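Local coordinates for GDSL-like protein (Roseburia intestinalis L1-82, PDB 6HFZ) that removes acetyl groups from acetylated mannans as a two-domain esterase with a GDSL-like (SGNH hydrolase) catalytic domain, at residues 3-17 against 163-176. Numbering follows the deposited sequence.
Sequences YQIKYENGIANRGCL and NLPAVSMQSTIYPE
Ile11 and Val167 form a non-hydrogen-bonded antiparallel pair, and one residue on the register slips: Ala12 N (2.9 Å) and Asn13 N (3.2 Å) both reach Ala166 O from the same face of its carbonyl plane, a classic beta bulge. Asn13 O returns the bond to Ala166 N, while the Asn13 side chain, its CG trans to the backbone N (chi1 -161°), runs back along the partner chain, where ND2 meets Leu164 O at 2.8 Å from above the carbonyl plane. A water links the same ND2 to Asn163 OD1. Strand 11-13 is the antiparallel edge strand, beside strand 166-168, of the otherwise parallel sheet of the SGNH hydrolase domain. Beyond the strands, Ser171 OG donates to Asn9 O at 2.7 Å. Thr172 turns OG1 back onto a lone pair of Ser168 O, and its CB packs on Ile5 CG2 (3.8 Å); the same methyl also sits over the centre of the Tyr7 ring. Glu176 bends at chi2 (-63°) to bring OE1 3.0 Å from Gln4 N; OE2 pairs with Arg181. At Glu176, an alanine would probably leave Gln4 N without this acceptor and Arg181 without this salt bridge.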
loop_
_atom_site.group_PDB
_atom_site.type_symbol
_atom_site.label_atom_id
_atom_site.label_comp_id
_atom_site.label_asym_id
_atom_site.label_seq_id
_atom_site.Cartn_x
_atom_site.Cartn_y
_atom_site.Cartn_z
ATOM N N TYR A 3 -15.792 -27.173 5.634
ATOM C CA TYR A 3 -14.981 -26.361 6.632
ATOM C C TYR A 3 -15.893 -25.517 7.563
ATOM O O TYR A 3 -17.057 -25.335 7.334
ATOM C CB TYR A 3 -14.024 -25.431 5.884
ATOM C CG TYR A 3 -14.717 -24.348 5.107
ATOM C CD1 TYR A 3 -15.074 -23.148 5.708
ATOM C CD2 TYR A 3 -15.010 -24.517 3.760
ATOM C CE1 TYR A 3 -15.755 -22.170 5.018
ATOM C CE2 TYR A 3 -15.616 -23.503 3.036
ATOM C CZ TYR A 3 -16.023 -22.349 3.671
ATOM O OH TYR A 3 -16.645 -21.370 2.957
ATOM N N GLN A 4 -15.319 -24.990 8.634
ATOM C CA GLN A 4 -16.029 -24.146 9.579
ATOM C C GLN A 4 -15.018 -23.123 10.097
ATOM O O GLN A 4 -14.113 -23.488 10.813
ATOM C CB GLN A 4 -16.586 -24.977 10.746
ATOM C CG GLN A 4 -17.371 -24.154 11.749
ATOM C CD GLN A 4 -17.934 -24.918 12.915
ATOM O OE1 GLN A 4 -18.102 -24.351 13.991
ATOM N NE2 GLN A 4 -18.252 -26.189 12.703
ATOM N N ILE A 5 -15.162 -21.872 9.665
ATOM C CA ILE A 5 -14.347 -20.806 10.222
ATOM C C ILE A 5 -14.805 -20.418 11.647
ATOM O O ILE A 5 -15.993 -20.248 11.911
ATOM C CB ILE A 5 -14.319 -19.638 9.239
ATOM C CG1 ILE A 5 -13.583 -20.099 7.972
ATOM C CG2 ILE A 5 -13.663 -18.422 9.895
ATOM C CD1 ILE A 5 -13.758 -19.232 6.807
ATOM N N LYS A 6 -13.826 -20.191 12.528
ATOM C CA LYS A 6 -14.034 -19.657 13.861
ATOM C C LYS A 6 -13.960 -18.138 13.789
ATOM O O LYS A 6 -12.897 -17.597 13.921
ATOM C CB LYS A 6 -12.990 -20.230 14.818
ATOM C CG LYS A 6 -12.960 -21.754 14.786
ATOM C CD LYS A 6 -12.175 -22.413 15.889
ATOM C CE LYS A 6 -11.559 -23.730 15.448
ATOM N NZ LYS A 6 -12.505 -24.607 14.716
ATOM N N TYR A 7 -15.108 -17.475 13.568
ATOM C CA TYR A 7 -15.137 -16.049 13.194
ATOM C C TYR A 7 -14.608 -15.159 14.326
ATOM O O TYR A 7 -13.905 -14.168 14.083
ATOM C CB TYR A 7 -16.540 -15.654 12.743
ATOM C CG TYR A 7 -16.761 -15.981 11.295
ATOM C CD1 TYR A 7 -16.290 -15.134 10.313
ATOM C CD2 TYR A 7 -17.275 -17.201 10.888
ATOM C CE1 TYR A 7 -16.446 -15.417 8.972
ATOM C CE2 TYR A 7 -17.417 -17.510 9.537
ATOM C CZ TYR A 7 -16.980 -16.623 8.574
ATOM O OH TYR A 7 -17.119 -16.894 7.242
ATOM N N GLU A 8 -14.881 -15.526 15.580
ATOM C CA GLU A 8 -14.335 -14.716 16.722
ATOM C C GLU A 8 -12.787 -14.622 16.668
ATOM O O GLU A 8 -12.176 -13.624 17.089
ATOM C CB GLU A 8 -14.807 -15.322 18.050
ATOM C CG GLU A 8 -16.236 -14.954 18.372
ATOM C CD GLU A 8 -16.394 -13.491 18.762
ATOM O OE1 GLU A 8 -15.551 -12.996 19.531
ATOM O OE2 GLU A 8 -17.339 -12.850 18.272
ATOM N N ASN A 9 -12.129 -15.672 16.178
ATOM C CA ASN A 9 -10.660 -15.715 16.113
ATOM C C ASN A 9 -10.128 -14.739 15.050
ATOM O O ASN A 9 -8.914 -14.520 14.987
ATOM C CB ASN A 9 -10.106 -17.112 15.866
ATOM C CG ASN A 9 -10.314 -18.033 17.049
ATOM O OD1 ASN A 9 -10.572 -17.565 18.164
ATOM N ND2 ASN A 9 -10.192 -19.330 16.831
ATOM N N GLY A 10 -11.037 -14.157 14.267
ATOM C CA GLY A 10 -10.677 -13.137 13.253
ATOM C C GLY A 10 -10.398 -11.774 13.880
ATOM O O GLY A 10 -9.813 -10.915 13.238
ATOM N N ILE A 11 -10.859 -11.532 15.123
ATOM C CA ILE A 11 -10.677 -10.209 15.734
ATOM C C ILE A 11 -9.311 -10.184 16.410
ATOM O O ILE A 11 -9.140 -10.689 17.491
ATOM C CB ILE A 11 -11.839 -9.864 16.687
ATOM C CG1 ILE A 11 -13.184 -9.970 15.974
ATOM C CG2 ILE A 11 -11.621 -8.486 17.328
ATOM C CD1 ILE A 11 -14.365 -10.153 16.892
ATOM N N ALA A 12 -8.324 -9.605 15.715
ATOM C CA ALA A 12 -6.978 -9.548 16.108
ATOM C C ALA A 12 -6.802 -8.444 17.150
ATOM O O ALA A 12 -5.903 -8.558 17.978
ATOM C CB ALA A 12 -6.083 -9.273 14.913
ATOM N N ASN A 13 -7.599 -7.382 17.028
ATOM C CA ASN A 13 -7.609 -6.284 17.999
ATOM C C ASN A 13 -9.005 -5.654 17.965
ATOM O O ASN A 13 -9.497 -5.242 16.946
ATOM C CB ASN A 13 -6.519 -5.234 17.742
ATOM C CG ASN A 13 -6.224 -4.380 18.964
ATOM O OD1 ASN A 13 -6.066 -4.912 20.067
ATOM N ND2 ASN A 13 -6.171 -3.065 18.822
ATOM N N ARG A 14 -9.668 -5.567 19.119
ATOM C CA ARG A 14 -10.979 -4.934 19.132
ATOM C C ARG A 14 -10.796 -3.424 18.928
ATOM O O ARG A 14 -11.578 -2.780 18.201
ATOM C CB ARG A 14 -11.715 -5.253 20.448
ATOM C CG ARG A 14 -12.932 -4.370 20.686
ATOM C CD ARG A 14 -13.585 -4.513 22.062
ATOM N NE ARG A 14 -14.859 -3.799 22.142
ATOM C CZ ARG A 14 -14.989 -2.506 22.440
ATOM N NH1 ARG A 14 -13.924 -1.719 22.554
ATOM N NH2 ARG A 14 -16.199 -2.005 22.633
ATOM N N GLY A 15 -9.807 -2.890 19.625
ATOM C CA GLY A 15 -9.455 -1.472 19.561
ATOM C C GLY A 15 -10.549 -0.598 20.133
ATOM O O GLY A 15 -11.457 -1.082 20.779
ATOM N N CYS A 16 -10.456 0.700 19.856
ATOM C CA CYS A 16 -11.469 1.662 20.286
ATOM C C CYS A 16 -12.444 1.846 19.130
ATOM O O CYS A 16 -12.009 2.135 17.986
ATOM C CB CYS A 16 -10.801 2.972 20.671
ATOM S SG CYS A 16 -11.966 4.347 20.878
ATOM N N LEU A 17 -13.744 1.613 19.380
ATOM C CA LEU A 17 -14.750 1.671 18.298
ATOM C C LEU A 17 -15.472 3.021 18.191
ATOM O O LEU A 17 -16.471 3.151 17.473
ATOM C CB LEU A 17 -15.759 0.541 18.545
ATOM C CG LEU A 17 -15.118 -0.834 18.712
ATOM C CD1 LEU A 17 -16.163 -1.831 19.172
ATOM C CD2 LEU A 17 -14.448 -1.271 17.410
ATOM N N ASN A 163 -4.771 1.745 19.365
ATOM C CA ASN A 163 -6.104 1.231 19.724
ATOM C C ASN A 163 -7.003 1.129 18.490
ATOM O O ASN A 163 -8.187 1.534 18.522
ATOM C CB ASN A 163 -6.689 2.079 20.853
ATOM C CG ASN A 163 -5.987 1.789 22.163
ATOM O OD1 ASN A 163 -6.128 0.698 22.702
ATOM N ND2 ASN A 163 -5.209 2.727 22.676
ATOM N N LEU A 164 -6.456 0.555 17.401
ATOM C CA LEU A 164 -7.218 0.376 16.186
ATOM C C LEU A 164 -7.793 -1.015 16.093
ATOM O O LEU A 164 -7.119 -1.996 16.397
ATOM C CB LEU A 164 -6.355 0.648 14.954
ATOM C CG LEU A 164 -5.809 2.065 14.828
ATOM C CD1 LEU A 164 -4.892 2.171 13.612
ATOM C CD2 LEU A 164 -6.927 3.055 14.720
ATOM N N PRO A 165 -9.043 -1.121 15.618
ATOM C CA PRO A 165 -9.619 -2.432 15.311
ATOM C C PRO A 165 -8.845 -3.112 14.182
ATOM O O PRO A 165 -8.387 -2.429 13.263
ATOM C CB PRO A 165 -11.066 -2.144 14.918
ATOM C CG PRO A 165 -11.127 -0.660 14.611
ATOM C CD PRO A 165 -9.963 -0.015 15.345
ATOM N N ALA A 166 -8.722 -4.452 14.264
ATOM C CA ALA A 166 -7.964 -5.200 13.279
ATOM C C ALA A 166 -8.578 -6.589 13.127
ATOM O O ALA A 166 -8.914 -7.231 14.164
ATOM C CB ALA A 166 -6.550 -5.343 13.722
ATOM N N VAL A 167 -8.647 -7.065 11.886
ATOM C CA VAL A 167 -9.095 -8.406 11.640
ATOM C C VAL A 167 -8.052 -9.167 10.813
ATOM O O VAL A 167 -7.336 -8.553 9.970
ATOM C CB VAL A 167 -10.491 -8.444 10.994
ATOM C CG1 VAL A 167 -11.547 -7.884 11.939
ATOM C CG2 VAL A 167 -10.545 -7.741 9.653
ATOM N N SER A 168 -8.048 -10.499 10.970
ATOM C CA SER A 168 -6.986 -11.349 10.414
ATOM C C SER A 168 -7.520 -12.600 9.737
ATOM O O SER A 168 -8.355 -13.295 10.302
ATOM C CB SER A 168 -5.998 -11.718 11.486
ATOM O OG SER A 168 -5.031 -12.632 11.001
HETATM N N MSE A 169 -6.931 -12.937 8.571
HETATM C CA MSE A 169 -7.151 -14.213 7.891
HETATM C C MSE A 169 -6.192 -15.297 8.383
HETATM O O MSE A 169 -6.424 -16.492 8.176
HETATM C CB MSE A 169 -7.030 -14.060 6.370
HETATM C CG MSE A 169 -7.755 -12.805 5.854
HETATM SE SE MSE A 169 -9.652 -12.795 6.405
HETATM C CE MSE A 169 -9.692 -10.937 6.981
ATOM N N GLN A 170 -5.115 -14.882 9.058
ATOM C CA GLN A 170 -4.102 -15.822 9.541
ATOM C C GLN A 170 -4.679 -16.739 10.629
ATOM O O GLN A 170 -4.223 -17.881 10.770
ATOM C CB GLN A 170 -2.890 -15.043 10.048
ATOM C CG GLN A 170 -1.646 -15.839 10.411
ATOM C CD GLN A 170 -0.453 -14.995 10.803
ATOM O OE1 GLN A 170 -0.529 -14.224 11.756
ATOM N NE2 GLN A 170 0.697 -15.182 10.145
ATOM N N SER A 171 -5.602 -16.204 11.414
ATOM C CA SER A 171 -6.268 -16.891 12.548
ATOM C C SER A 171 -7.696 -17.363 12.237
ATOM O O SER A 171 -8.401 -17.852 13.174
ATOM C CB SER A 171 -6.232 -15.987 13.742
ATOM O OG SER A 171 -6.760 -14.723 13.413
ATOM N N THR A 172 -8.139 -17.283 10.965
ATOM C CA THR A 172 -9.480 -17.716 10.577
ATOM C C THR A 172 -9.464 -18.653 9.356
ATOM O O THR A 172 -9.882 -19.813 9.489
ATOM C CB THR A 172 -10.373 -16.526 10.264
ATOM O OG1 THR A 172 -9.651 -15.666 9.369
ATOM C CG2 THR A 172 -10.805 -15.796 11.507
ATOM N N ILE A 173 -9.013 -18.175 8.191
ATOM C CA ILE A 173 -8.996 -18.980 6.962
ATOM C C ILE A 173 -7.829 -19.987 6.961
ATOM O O ILE A 173 -7.990 -21.159 6.640
ATOM C CB ILE A 173 -8.950 -18.074 5.721
ATOM C CG1 ILE A 173 -10.111 -17.070 5.728
ATOM C CG2 ILE A 173 -8.952 -18.913 4.465
ATOM C CD1 ILE A 173 -10.150 -16.207 4.475
ATOM N N TYR A 174 -6.624 -19.498 7.231
ATOM C CA TYR A 174 -5.410 -20.353 7.186
ATOM C C TYR A 174 -5.582 -21.572 8.083
ATOM O O TYR A 174 -5.231 -22.664 7.642
ATOM C CB TYR A 174 -4.125 -19.575 7.484
ATOM C CG TYR A 174 -2.909 -20.456 7.586
ATOM C CD1 TYR A 174 -2.299 -21.051 6.483
ATOM C CD2 TYR A 174 -2.424 -20.771 8.842
ATOM C CE1 TYR A 174 -1.233 -21.938 6.647
ATOM C CE2 TYR A 174 -1.338 -21.602 9.017
ATOM C CZ TYR A 174 -0.720 -22.182 7.917
ATOM O OH TYR A 174 0.361 -23.026 8.132
ATOM N N PRO A 175 -6.102 -21.472 9.330
ATOM C CA PRO A 175 -6.336 -22.674 10.154
ATOM C C PRO A 175 -7.136 -23.781 9.464
ATOM O O PRO A 175 -6.770 -24.975 9.622
ATOM C CB PRO A 175 -7.084 -22.139 11.386
ATOM C CG PRO A 175 -6.527 -20.707 11.499
ATOM C CD PRO A 175 -6.377 -20.229 10.060
ATOM N N GLU A 176 -8.142 -23.402 8.637
ATOM C CA GLU A 176 -8.931 -24.405 7.895
ATOM C C GLU A 176 -8.114 -24.990 6.732
ATOM O O GLU A 176 -8.213 -26.196 6.427
ATOM C CB GLU A 176 -10.306 -23.833 7.511
ATOM C CG GLU A 176 -11.205 -23.618 8.725
ATOM C CD GLU A 176 -11.541 -24.922 9.441
ATOM O OE1 GLU A 176 -12.360 -25.664 8.914
ATOM O OE2 GLU A 176 -10.891 -25.264 10.446
HETATM O O HOH W 1 -11.028 -20.870 11.655
HETATM O O HOH W 2 -10.584 -23.361 12.223
HETATM O O HOH W 3 -9.412 -20.131 14.006
HETATM O O HOH W 4 -5.611 -1.861 21.481
HETATM O O HOH W 5 -10.109 3.724 16.640
#